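Glycerol kinase, putative (Plasmodium falciparum, PDB 2W40) probably catalyses the ATP-dependent phosphorylation of glycerol to sn-glycerol 3-phosphate, the first step of glycerol breakdown. Local coordinates at residues C[45-50]-C[102-107]; C[84-89]-C[135-140]; C[108-113]-C[140-145]; C[187-192]-C[290-295]. All blocks are in the same frame, centred on the assembly; numbering follows the deposited sequence. Where two conformers were deposited one is given.

How the contacts relate
Contacts 1, 2 and 3 all fall in the N-terminal FGGY domain, whereas contact 4 joins that domain to the C-terminal one through the edge strand 290-295. Centres of contacts 1 and 2 lie about 9 Å apart, as do those of contacts 2 and 3; contact 4 is about 11 Å from contact 2 and 19 Å from contact 1. In sequence, contact 2 interleaves with both 1 and 3, while contact 4 begins after all three have closed. Strand 88-92 leads into 102-103, then helix 111-118. K142 links contact 3 to contact 1 at V104 and to contact 2 at T136; R189 of contact 4 pairs with E86 of contact 2, which holds the glycerol.

Contact 1. Residues C[45-50]-C[102-107]; sequences YEHDPI and AIVWLD. With EDO (1,2-ethanediol), chain B; EDO (1,2-ethanediol), chain D.
A102 begins the pairing with H47: its N donates to H47 O at 2.9 Å, and its O accepts from H47 N at 3.1 Å, which makes the two an antiparallel hydrogen-bonded pair. The adjacent pair, I103 with E46, is non-hydrogen-bonded, its CA atoms 4.7 Å apart. V104 resumes the ladder beyond the strand proper, with V104 N reaching Y45 O at 2.9 Å in a nearly straight bond (170° at the hydrogen). Its CB meets Y45 CD2 at 3.7 Å; its CG2 lies near the H47 imidazole, though the modelled closeness there is doubtful. H47 NE2 and Y45 OH both turn to Q37, outside this pair of segments. L106 lies alongside the Y45 ring, pointing the same way; its CB makes an off-centre CH-pi contact, and its CD1 comes to 3.4 Å from Y45 CE1. One ethanediol, probably from the crystallisation liquor, donates a hydrogen bond from O2 to L106 O. D107 closes the walk: with CG anti to the backbone N (chi1 -173°), OD1 accepts from Y45 N at 2.7 Å, on its anti side and 31° out of the carboxylate plane. The geometry is that of a short two-stranded antiparallel ribbon within the N-terminal FGGY domain, continued by a type I turn from V104 to D107 that D107 N closes onto V104 O.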
# COMPACT_ATOMS: atom_id res chain seq x y z
N TYR C 45 -6.75 16.65 10.79
CA TYR C 45 -7.86 16.66 9.85
C TYR C 45 -8.72 17.87 10.21
O TYR C 45 -9.36 17.91 11.28
CB TYR C 45 -8.66 15.37 9.92
CG TYR C 45 -9.38 14.97 8.66
CD1 TYR C 45 -9.23 13.72 8.05
CD2 TYR C 45 -10.26 15.87 8.06
CE1 TYR C 45 -10.04 13.34 6.91
CE2 TYR C 45 -11.04 15.55 6.95
CZ TYR C 45 -10.94 14.26 6.40
OH TYR C 45 -11.65 13.89 5.33
N GLU C 46 -8.71 18.85 9.29
CA GLU C 46 -9.42 20.08 9.46
C GLU C 46 -10.30 20.47 8.23
O GLU C 46 -10.06 20.05 7.06
CB GLU C 46 -8.42 21.22 9.67
CG GLU C 46 -7.54 21.04 10.88
CD GLU C 46 -6.49 22.14 11.18
OE1 GLU C 46 -6.35 23.11 10.44
OE2 GLU C 46 -5.77 21.95 12.18
N HIS C 47 -11.31 21.29 8.53
CA HIS C 47 -12.12 21.95 7.48
C HIS C 47 -12.03 23.47 7.71
O HIS C 47 -11.95 23.95 8.83
CB HIS C 47 -13.58 21.55 7.57
CG HIS C 47 -13.87 20.09 7.26
ND1 HIS C 47 -14.95 19.42 7.81
CD2 HIS C 47 -13.25 19.19 6.45
CE1 HIS C 47 -14.96 18.17 7.39
NE2 HIS C 47 -13.94 18.00 6.55
N ASP C 48 -12.19 24.25 6.66
CA ASP C 48 -12.33 25.70 6.70
C ASP C 48 -13.80 26.03 6.93
O ASP C 48 -14.60 25.76 6.07
CB ASP C 48 -11.90 26.27 5.32
CG ASP C 48 -12.00 27.76 5.25
OD1 ASP C 48 -12.72 28.34 6.11
OD2 ASP C 48 -11.37 28.35 4.28
N PRO C 49 -14.16 26.57 8.09
CA PRO C 49 -15.59 26.83 8.35
C PRO C 49 -16.26 27.87 7.47
O PRO C 49 -17.48 27.83 7.34
CB PRO C 49 -15.63 27.30 9.84
CG PRO C 49 -14.34 27.18 10.29
CD PRO C 49 -13.36 27.02 9.24
N ILE C 50 -15.47 28.83 6.97
CA ILE C 50 -15.97 29.84 6.11
C ILE C 50 -16.20 29.27 4.72
O ILE C 50 -17.25 29.54 4.08
CB ILE C 50 -15.04 31.09 6.16
CG1 ILE C 50 -15.11 31.66 7.59
CG2 ILE C 50 -15.44 32.08 5.07
CD1 ILE C 50 -14.08 32.70 7.82
N ALA C 102 -12.19 24.30 11.73
CA ALA C 102 -12.89 23.15 12.30
C ALA C 102 -11.85 22.01 12.46
O ALA C 102 -11.13 21.72 11.55
CB ALA C 102 -14.08 22.71 11.42
N ILE C 103 -11.85 21.30 13.61
CA ILE C 103 -11.14 20.08 13.79
C ILE C 103 -12.15 18.93 13.68
O ILE C 103 -13.15 18.87 14.43
CB ILE C 103 -10.41 19.99 15.15
CG1 ILE C 103 -9.36 21.14 15.26
CG2 ILE C 103 -9.66 18.64 15.23
CD1 ILE C 103 -8.62 21.23 16.59
N VAL C 104 -11.92 18.11 12.64
CA VAL C 104 -12.94 17.14 12.17
C VAL C 104 -12.94 15.94 13.09
O VAL C 104 -11.93 15.62 13.80
CB VAL C 104 -12.69 16.80 10.66
CG1 VAL C 104 -13.70 15.89 10.04
CG2 VAL C 104 -12.68 18.09 9.81
N TRP C 105 -14.05 15.23 13.05
CA TRP C 105 -14.21 13.96 13.83
C TRP C 105 -13.04 12.99 13.58
O TRP C 105 -12.72 12.20 14.41
CB TRP C 105 -15.61 13.39 13.59
CG TRP C 105 -15.91 12.98 12.19
CD1 TRP C 105 -16.48 13.76 11.25
CD2 TRP C 105 -15.75 11.67 11.60
NE1 TRP C 105 -16.70 13.02 10.08
CE2 TRP C 105 -16.25 11.74 10.27
CE3 TRP C 105 -15.34 10.41 12.09
CZ2 TRP C 105 -16.24 10.59 9.39
CZ3 TRP C 105 -15.37 9.31 11.27
CH2 TRP C 105 -15.80 9.41 9.92
N LEU C 106 -12.60 12.92 12.35
CA LEU C 106 -11.48 12.05 11.89
C LEU C 106 -10.07 12.45 12.39
O LEU C 106 -9.12 11.64 12.26
CB LEU C 106 -11.46 11.98 10.37
CG LEU C 106 -12.49 11.06 9.69
CD1 LEU C 106 -12.56 11.35 8.14
CD2 LEU C 106 -12.17 9.52 10.02
N ASP C 107 -9.94 13.64 12.97
CA ASP C 107 -8.65 14.12 13.47
C ASP C 107 -8.27 13.24 14.66
O ASP C 107 -9.07 12.93 15.50
CB ASP C 107 -8.79 15.59 13.92
CG ASP C 107 -7.48 16.24 14.32
OD1 ASP C 107 -6.90 17.01 13.50
OD2 ASP C 107 -7.07 15.93 15.46
C1 EDO B . -5.11 13.00 9.20
O1 EDO B . -3.65 12.54 8.83
C2 EDO B . -6.32 12.15 9.80
O2 EDO B . -6.72 11.80 11.21
C1 EDO D . -2.50 25.62 12.36
O1 EDO D . -2.28 24.94 13.71
C2 EDO D . -3.28 25.13 11.07
O2 EDO D . -4.79 25.30 10.98

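Contact 2. Residues C[84-89]-C[135-140]; sequences QRETVI and NTYFSA. With GOL (glycerol), chain E.
E86 fills the close-packed part of this contact, packed against the Y137 and F138 rings, with its carboxylate reaching the glycerol beside Y137 OH. E86 CG sits over one face of the Y137 ring, offset toward its rim, and approaches F138 CD1 at 3.7 Å. The bend at chi2 (91°) turns the carboxylate back toward the glycerol, its plane 35° from that of the Y137 ring. Behind it S139 OG donates to E86 O at 2.7 Å, and N166 is a further partner of that hydroxyl. N135 OD1 accepts from Y137 N, an Asx turn, and from F138 N, which extends it to an Asx motif; together they shape the backbone carrying the two rings. All touching residues are buried, so the contrast is between this polar part and a loosely apolar one at V88, whose CB is 4.1 Å from S139 CB. Around the glycerol, R85 N and R85 NE both donate to O2, and R85 NH2 donates to O3 at 3.0 Å from the edge of the guanidinium. That O3 also accepts from Y137 OH at 2.7 Å and donates to E86 OE1 at 2.6 Å. D248 and Q249 also bond the glycerol, while E308 pairs with the charge of R85. The chemistry thus implies a buried polyol pocket in which three side chains fix the O3 hydroxyl and R85 grips O2 with two N-H groups.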
# COMPACT_ATOMS: atom_id res chain seq x y z
N GLN C 84 -22.30 16.30 9.76
CA GLN C 84 -21.19 15.54 10.29
C GLN C 84 -21.05 15.93 11.79
O GLN C 84 -21.01 17.14 12.15
CB GLN C 84 -19.90 15.93 9.53
CG GLN C 84 -19.62 17.41 9.40
CD GLN C 84 -18.15 17.78 9.17
OE1 GLN C 84 -17.24 17.09 9.64
NE2 GLN C 84 -17.93 18.93 8.52
N ARG C 85 -21.04 14.92 12.64
CA ARG C 85 -21.03 15.09 14.07
C ARG C 85 -19.54 15.30 14.55
O ARG C 85 -18.62 15.09 13.75
CB ARG C 85 -21.67 13.90 14.71
CG ARG C 85 -23.14 13.68 14.27
CD ARG C 85 -23.76 12.32 14.73
NE ARG C 85 -22.93 11.27 14.20
CZ ARG C 85 -22.94 10.00 14.62
NH1 ARG C 85 -23.86 9.60 15.50
NH2 ARG C 85 -21.99 9.16 14.24
N GLU C 86 -19.38 15.62 15.85
CA GLU C 86 -18.12 15.69 16.60
C GLU C 86 -17.20 16.84 16.17
O GLU C 86 -16.55 17.45 16.98
CB GLU C 86 -17.36 14.39 16.61
CG GLU C 86 -18.08 13.19 17.25
CD GLU C 86 -18.90 12.35 16.27
OE1 GLU C 86 -18.68 12.46 15.04
OE2 GLU C 86 -19.75 11.54 16.73
N THR C 87 -17.14 17.08 14.88
CA THR C 87 -16.36 18.17 14.31
C THR C 87 -16.74 19.43 15.09
O THR C 87 -17.90 19.70 15.35
CB THR C 87 -16.73 18.32 12.84
OG1 THR C 87 -16.31 17.12 12.17
CG2 THR C 87 -16.04 19.57 12.22
N VAL C 88 -15.69 20.20 15.46
CA VAL C 88 -15.88 21.32 16.41
C VAL C 88 -15.17 22.58 15.87
O VAL C 88 -14.05 22.52 15.31
CB VAL C 88 -15.52 20.96 17.88
CG1 VAL C 88 -14.03 20.66 17.97
CG2 VAL C 88 -15.96 22.05 18.86
N ILE C 89 -15.87 23.69 16.09
CA ILE C 89 -15.35 25.06 15.75
C ILE C 89 -15.58 25.90 17.05
O ILE C 89 -16.61 25.81 17.71
CB ILE C 89 -16.05 25.72 14.55
CG1 ILE C 89 -16.00 24.84 13.30
CG2 ILE C 89 -15.46 27.12 14.20
CD1 ILE C 89 -17.27 25.13 12.50
N ASN C 135 -11.93 9.20 24.00
CA ASN C 135 -11.46 8.80 22.71
C ASN C 135 -11.00 10.02 21.91
O ASN C 135 -11.15 11.13 22.37
CB ASN C 135 -12.54 7.97 22.00
CG ASN C 135 -13.83 8.74 21.80
OD1 ASN C 135 -13.77 9.96 21.38
ND2 ASN C 135 -14.99 8.05 22.00
N THR C 136 -10.46 9.78 20.73
CA THR C 136 -9.98 10.85 19.87
C THR C 136 -11.06 11.44 18.98
O THR C 136 -10.77 12.39 18.20
CB THR C 136 -8.81 10.42 18.96
OG1 THR C 136 -9.32 9.40 18.12
CG2 THR C 136 -7.62 9.84 19.78
N TYR C 137 -12.25 10.86 19.10
CA TYR C 137 -13.37 10.95 18.10
C TYR C 137 -14.34 12.11 18.50
O TYR C 137 -14.70 12.96 17.64
CB TYR C 137 -14.06 9.59 18.14
CG TYR C 137 -15.32 9.43 17.32
CD1 TYR C 137 -15.52 10.12 16.10
CD2 TYR C 137 -16.22 8.50 17.69
CE1 TYR C 137 -16.73 9.87 15.34
CE2 TYR C 137 -17.39 8.30 16.98
CZ TYR C 137 -17.62 8.95 15.79
OH TYR C 137 -18.80 8.68 15.10
N PHE C 138 -14.81 12.10 19.77
CA PHE C 138 -15.71 13.13 20.32
C PHE C 138 -15.11 14.51 20.40
O PHE C 138 -13.94 14.64 20.22
CB PHE C 138 -16.35 12.65 21.57
CG PHE C 138 -17.51 11.68 21.36
CD1 PHE C 138 -17.64 10.92 20.20
CD2 PHE C 138 -18.52 11.62 22.31
CE1 PHE C 138 -18.76 10.07 20.03
CE2 PHE C 138 -19.62 10.76 22.16
CZ PHE C 138 -19.69 9.95 21.03
N SER C 139 -15.92 15.54 20.60
CA SER C 139 -15.42 16.92 20.47
C SER C 139 -14.44 17.30 21.60
O SER C 139 -13.54 18.14 21.37
CB SER C 139 -16.57 17.93 20.51
OG SER C 139 -17.52 17.63 19.52
N ALA C 140 -14.68 16.74 22.80
CA ALA C 140 -14.09 17.32 24.05
C ALA C 140 -12.55 17.42 23.98
O ALA C 140 -11.99 18.46 24.34
CB ALA C 140 -14.46 16.51 25.27
C1 GOL E . -19.95 11.60 9.91
O1 GOL E . -21.04 11.38 8.99
C2 GOL E . -20.40 11.24 11.25
O2 GOL E . -21.32 12.18 11.77
C3 GOL E . -19.17 11.12 12.20
O3 GOL E . -19.53 10.63 13.45

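Contact 3. Residues C[108-113]-C[140-145]; sequences TRVEEL and AFKILW
R109 lies across one face of the W145 indole, and the two side chains run at about a right angle. Its aliphatic part makes the closer approach: CD stands over the face of the five-membered ring, 3.6 Å from the centroid, a CH-pi contact. The bend at chi3 (59°) carries the chain on over the six-membered ring, where CZ makes a cation-pi contact at 4.5 Å from the centroid. The guanidinium does not stack flat: its plane stands 79° from the indole, and it presents its edge, with NH1 3.3 Å from W145 CH2. Outside the contact, R109 NH2 bridges D107 and E46, NH1 bonds Y100 OH, and W44 makes a second cation-pi contact; these partners would hold the upright guanidinium in place.

On W145, CG anti to the backbone N (chi1 -173°) directs the indole toward R109. V110 packs on the helix backbone and the two CB atoms: CG1 reaches F141 O at 3.4 Å and W145 CB at 3.9 Å, and its CG2 meets F141 CB at 3.7 Å. L113 sits farther along, its CB 3.9 Å from F141 CD1 and its CD1 near the edge of the indole.

Helix 111-118 thus meets helix 140-149 at its first turn, with the type I turn T108 to E111 leading in. F141 continues into edge-to-face pairs with F134 and F208, L144 touches F117, and K142 lies on strands 88-92 and 102-103, its NZ bonded to T136 O and V104 O.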
# COMPACT_ATOMS: atom_id res chain seq x y z
N THR C 108 -6.98 12.93 14.74
CA THR C 108 -6.48 12.13 15.85
C THR C 108 -5.26 12.71 16.58
O THR C 108 -4.52 11.97 17.27
CB THR C 108 -6.08 10.71 15.33
OG1 THR C 108 -5.15 10.80 14.24
CG2 THR C 108 -7.31 9.91 14.93
N ARG C 109 -5.05 14.03 16.47
CA ARG C 109 -3.90 14.68 17.07
C ARG C 109 -3.94 14.55 18.58
O ARG C 109 -2.89 14.78 19.25
CB ARG C 109 -3.84 16.19 16.68
CG ARG C 109 -4.63 17.13 17.50
CD ARG C 109 -4.79 18.51 16.87
NE ARG C 109 -5.41 18.58 15.59
CZ ARG C 109 -5.40 19.65 14.84
NH1 ARG C 109 -4.77 20.77 15.23
NH2 ARG C 109 -5.97 19.62 13.67
N VAL C 110 -5.15 14.30 19.13
CA VAL C 110 -5.26 14.25 20.58
C VAL C 110 -4.94 12.89 21.19
O VAL C 110 -5.22 12.67 22.42
CB VAL C 110 -6.67 14.75 21.03
CG1 VAL C 110 -6.95 16.22 20.49
CG2 VAL C 110 -7.77 13.77 20.54
N GLU C 111 -4.42 11.98 20.38
CA GLU C 111 -4.05 10.62 20.87
C GLU C 111 -3.27 10.70 22.18
O GLU C 111 -3.58 10.04 23.13
CB GLU C 111 -3.25 9.89 19.78
CG GLU C 111 -2.70 8.48 20.13
CD GLU C 111 -1.79 7.85 19.01
OE1 GLU C 111 -1.64 8.40 17.86
OE2 GLU C 111 -1.23 6.77 19.27
N GLU C 112 -2.21 11.52 22.18
CA GLU C 112 -1.35 11.64 23.37
C GLU C 112 -2.11 12.11 24.65
O GLU C 112 -1.98 11.49 25.74
CB GLU C 112 -0.09 12.51 23.08
CG GLU C 112 0.71 12.81 24.34
CD GLU C 112 2.01 13.59 24.11
OE1 GLU C 112 2.17 14.28 23.06
OE2 GLU C 112 2.86 13.55 25.03
N LEU C 113 -2.96 13.12 24.48
CA LEU C 113 -3.87 13.67 25.54
C LEU C 113 -4.80 12.65 26.04
O LEU C 113 -5.02 12.54 27.27
CB LEU C 113 -4.69 14.94 25.15
CG LEU C 113 -4.01 16.25 25.08
CD1 LEU C 113 -5.00 17.18 24.26
CD2 LEU C 113 -3.70 16.69 26.51
N ALA C 140 -14.68 16.74 22.80
CA ALA C 140 -14.09 17.32 24.05
C ALA C 140 -12.55 17.42 23.98
O ALA C 140 -11.99 18.46 24.34
CB ALA C 140 -14.46 16.51 25.27
N PHE C 141 -11.89 16.36 23.54
CA PHE C 141 -10.38 16.47 23.54
C PHE C 141 -9.85 17.41 22.50
O PHE C 141 -8.79 18.00 22.70
CB PHE C 141 -9.69 15.11 23.38
CG PHE C 141 -9.66 14.30 24.66
CD1 PHE C 141 -8.59 14.45 25.53
CD2 PHE C 141 -10.66 13.42 24.99
CE1 PHE C 141 -8.50 13.77 26.73
CE2 PHE C 141 -10.57 12.72 26.20
CZ PHE C 141 -9.47 12.90 27.07
N LYS C 142 -10.61 17.61 21.43
CA LYS C 142 -10.28 18.68 20.44
C LYS C 142 -10.44 20.08 21.04
O LYS C 142 -9.60 20.96 20.79
CB LYS C 142 -11.14 18.44 19.23
CG LYS C 142 -10.61 17.16 18.65
CD LYS C 142 -11.61 16.13 18.61
CE LYS C 142 -12.20 15.91 17.30
NZ LYS C 142 -11.74 14.63 16.78
N ILE C 143 -11.46 20.26 21.84
CA ILE C 143 -11.67 21.54 22.45
C ILE C 143 -10.47 21.76 23.41
O ILE C 143 -9.92 22.85 23.49
CB ILE C 143 -12.98 21.51 23.23
CG1 ILE C 143 -14.23 21.44 22.26
CG2 ILE C 143 -13.09 22.74 24.16
CD1 ILE C 143 -15.61 20.94 22.95
N LEU C 144 -10.18 20.73 24.23
CA LEU C 144 -9.05 20.79 25.15
C LEU C 144 -7.74 21.14 24.43
O LEU C 144 -6.96 22.02 24.86
CB LEU C 144 -8.92 19.53 25.93
CG LEU C 144 -7.74 19.48 26.97
CD1 LEU C 144 -7.81 20.58 28.01
CD2 LEU C 144 -7.72 18.06 27.62
N TRP C 145 -7.46 20.49 23.35
CA TRP C 145 -6.29 20.78 22.59
C TRP C 145 -6.24 22.24 22.17
O TRP C 145 -5.19 22.91 22.28
CB TRP C 145 -6.23 19.91 21.34
CG TRP C 145 -4.94 20.03 20.58
CD1 TRP C 145 -3.82 19.26 20.74
CD2 TRP C 145 -4.63 20.97 19.56
NE1 TRP C 145 -2.86 19.66 19.84
CE2 TRP C 145 -3.31 20.73 19.16
CE3 TRP C 145 -5.32 22.03 18.97
CZ2 TRP C 145 -2.70 21.44 18.14
CZ3 TRP C 145 -4.70 22.75 17.97
CH2 TRP C 145 -3.38 22.48 17.62

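Contact 4. Residues C[187-192]-C[290-295]; sequences ASRTLL and ITTICY
S188 meets T292 where a type I turn, A187 to T190, of the N-terminal FGGY domain packs on the edge strand of the seven-stranded mixed sheet of the C-terminal domain. T190 OG1 closes the turn onto A187 O at 2.7 Å. The side chain of S188 leaves the backbone toward the strand, and its CB lies 3.9 Å from I293 CG1. The S188 hydroxyl sits 2.9 Å from T292 OG1, while its hydrogen-bonded partner T185 O precedes the turn. R189 runs a folded course: bends at chi2 (-54°) and chi3 (-66°) curl the chain so that NH1 reaches the strand, though the side chain does not start toward it. NH1 meets T292 OG1 in a weak bond, and T292 CB lies in plane at the guanidinium edge; I290 CG2 stands obliquely off it. That head is held mainly from elsewhere, by E86 at NE and E308 at NH1, two acidic residues that would balance its buried charge. T190 OG1 also accepts from L192 N, which makes an ST turn at the tail of the segment. Across the interface a single water ties the turn to the strand: it donates to S188 O at 2.7 Å and to T291 O at 3.1 Å, and accepts from T292 OG1 at 2.8 Å.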
# COMPACT_ATOMS: atom_id res chain seq x y z
N ALA C 187 -25.32 17.19 20.84
CA ALA C 187 -24.75 17.41 22.18
C ALA C 187 -24.19 16.11 22.75
O ALA C 187 -23.21 16.13 23.53
CB ALA C 187 -25.73 18.06 23.16
N SER C 188 -24.79 14.97 22.41
CA SER C 188 -24.38 13.66 22.95
C SER C 188 -23.01 13.16 22.37
O SER C 188 -22.48 12.15 22.83
CB SER C 188 -25.48 12.64 22.69
OG SER C 188 -25.43 12.12 21.38
N ARG C 189 -22.51 13.93 21.36
CA ARG C 189 -21.31 13.59 20.62
C ARG C 189 -20.09 14.39 21.07
O ARG C 189 -19.02 14.40 20.44
CB ARG C 189 -21.52 13.76 19.14
CG ARG C 189 -22.77 13.09 18.64
CD ARG C 189 -22.86 11.62 18.99
NE ARG C 189 -21.83 10.82 18.30
CZ ARG C 189 -21.85 9.51 18.07
NH1 ARG C 189 -22.81 8.72 18.58
NH2 ARG C 189 -20.91 8.96 17.33
N THR C 190 -20.30 15.13 22.14
CA THR C 190 -19.29 16.12 22.58
C THR C 190 -18.37 15.62 23.74
O THR C 190 -17.26 16.22 23.93
CB THR C 190 -20.00 17.43 23.06
OG1 THR C 190 -20.78 17.14 24.22
CG2 THR C 190 -20.78 18.19 21.95
N LEU C 191 -18.85 14.63 24.51
CA LEU C 191 -18.20 14.13 25.74
C LEU C 191 -18.45 15.11 26.92
O LEU C 191 -17.82 15.00 27.96
CB LEU C 191 -16.73 13.82 25.55
CG LEU C 191 -16.29 12.38 25.60
CD1 LEU C 191 -14.82 12.12 25.08
CD2 LEU C 191 -16.46 11.92 26.95
N LEU C 192 -19.35 16.12 26.68
CA LEU C 192 -19.70 17.15 27.67
C LEU C 192 -21.13 17.05 28.24
O LEU C 192 -21.44 17.79 29.18
CB LEU C 192 -19.48 18.55 27.16
CG LEU C 192 -18.13 18.81 26.57
CD1 LEU C 192 -18.20 20.21 25.95
CD2 LEU C 192 -17.04 18.65 27.64
N ILE C 290 -20.86 2.66 21.50
CA ILE C 290 -21.15 3.94 22.18
C ILE C 290 -22.66 4.09 22.44
O ILE C 290 -23.46 3.79 21.56
CB ILE C 290 -20.68 5.11 21.28
CG1 ILE C 290 -19.13 5.19 21.18
CG2 ILE C 290 -21.30 6.50 21.75
CD1 ILE C 290 -18.64 6.27 20.34
N THR C 291 -23.02 4.51 23.63
CA THR C 291 -24.42 4.85 23.99
C THR C 291 -24.71 6.28 23.54
O THR C 291 -23.95 7.17 23.94
CB THR C 291 -24.62 4.78 25.51
OG1 THR C 291 -24.20 3.53 25.93
CG2 THR C 291 -26.06 5.05 25.93
N THR C 292 -25.69 6.48 22.69
CA THR C 292 -26.00 7.80 22.18
C THR C 292 -27.53 8.04 22.18
O THR C 292 -28.31 7.16 22.53
CB THR C 292 -25.36 7.98 20.77
OG1 THR C 292 -25.40 9.35 20.41
CG2 THR C 292 -26.16 7.09 19.70
N ILE C 293 -27.90 9.26 21.93
CA ILE C 293 -29.30 9.63 21.82
C ILE C 293 -29.72 9.31 20.36
O ILE C 293 -28.98 9.71 19.41
CB ILE C 293 -29.58 11.11 22.04
CG1 ILE C 293 -29.18 11.60 23.43
CG2 ILE C 293 -31.04 11.40 21.69
CD1 ILE C 293 -29.93 11.02 24.50
N CYS C 294 -30.78 8.52 20.13
CA CYS C 294 -31.30 8.34 18.80
C CYS C 294 -32.08 9.57 18.30
O CYS C 294 -31.78 10.15 17.22
CB CYS C 294 -32.14 7.09 18.73
SG CYS C 294 -32.28 6.37 17.06
N TYR C 295 -33.07 10.02 19.08
CA TYR C 295 -33.82 11.25 18.77
C TYR C 295 -34.66 11.59 20.00
O TYR C 295 -34.94 10.73 20.83
CB TYR C 295 -34.66 11.06 17.48
CG TYR C 295 -35.50 9.77 17.47
CD1 TYR C 295 -36.69 9.68 18.20
CD2 TYR C 295 -35.04 8.63 16.86
CE1 TYR C 295 -37.36 8.48 18.25
CE2 TYR C 295 -35.77 7.45 16.90
CZ TYR C 295 -36.93 7.40 17.58
OH TYR C 295 -37.68 6.16 17.65
O HOH W 1 -23.33 9.69 22.25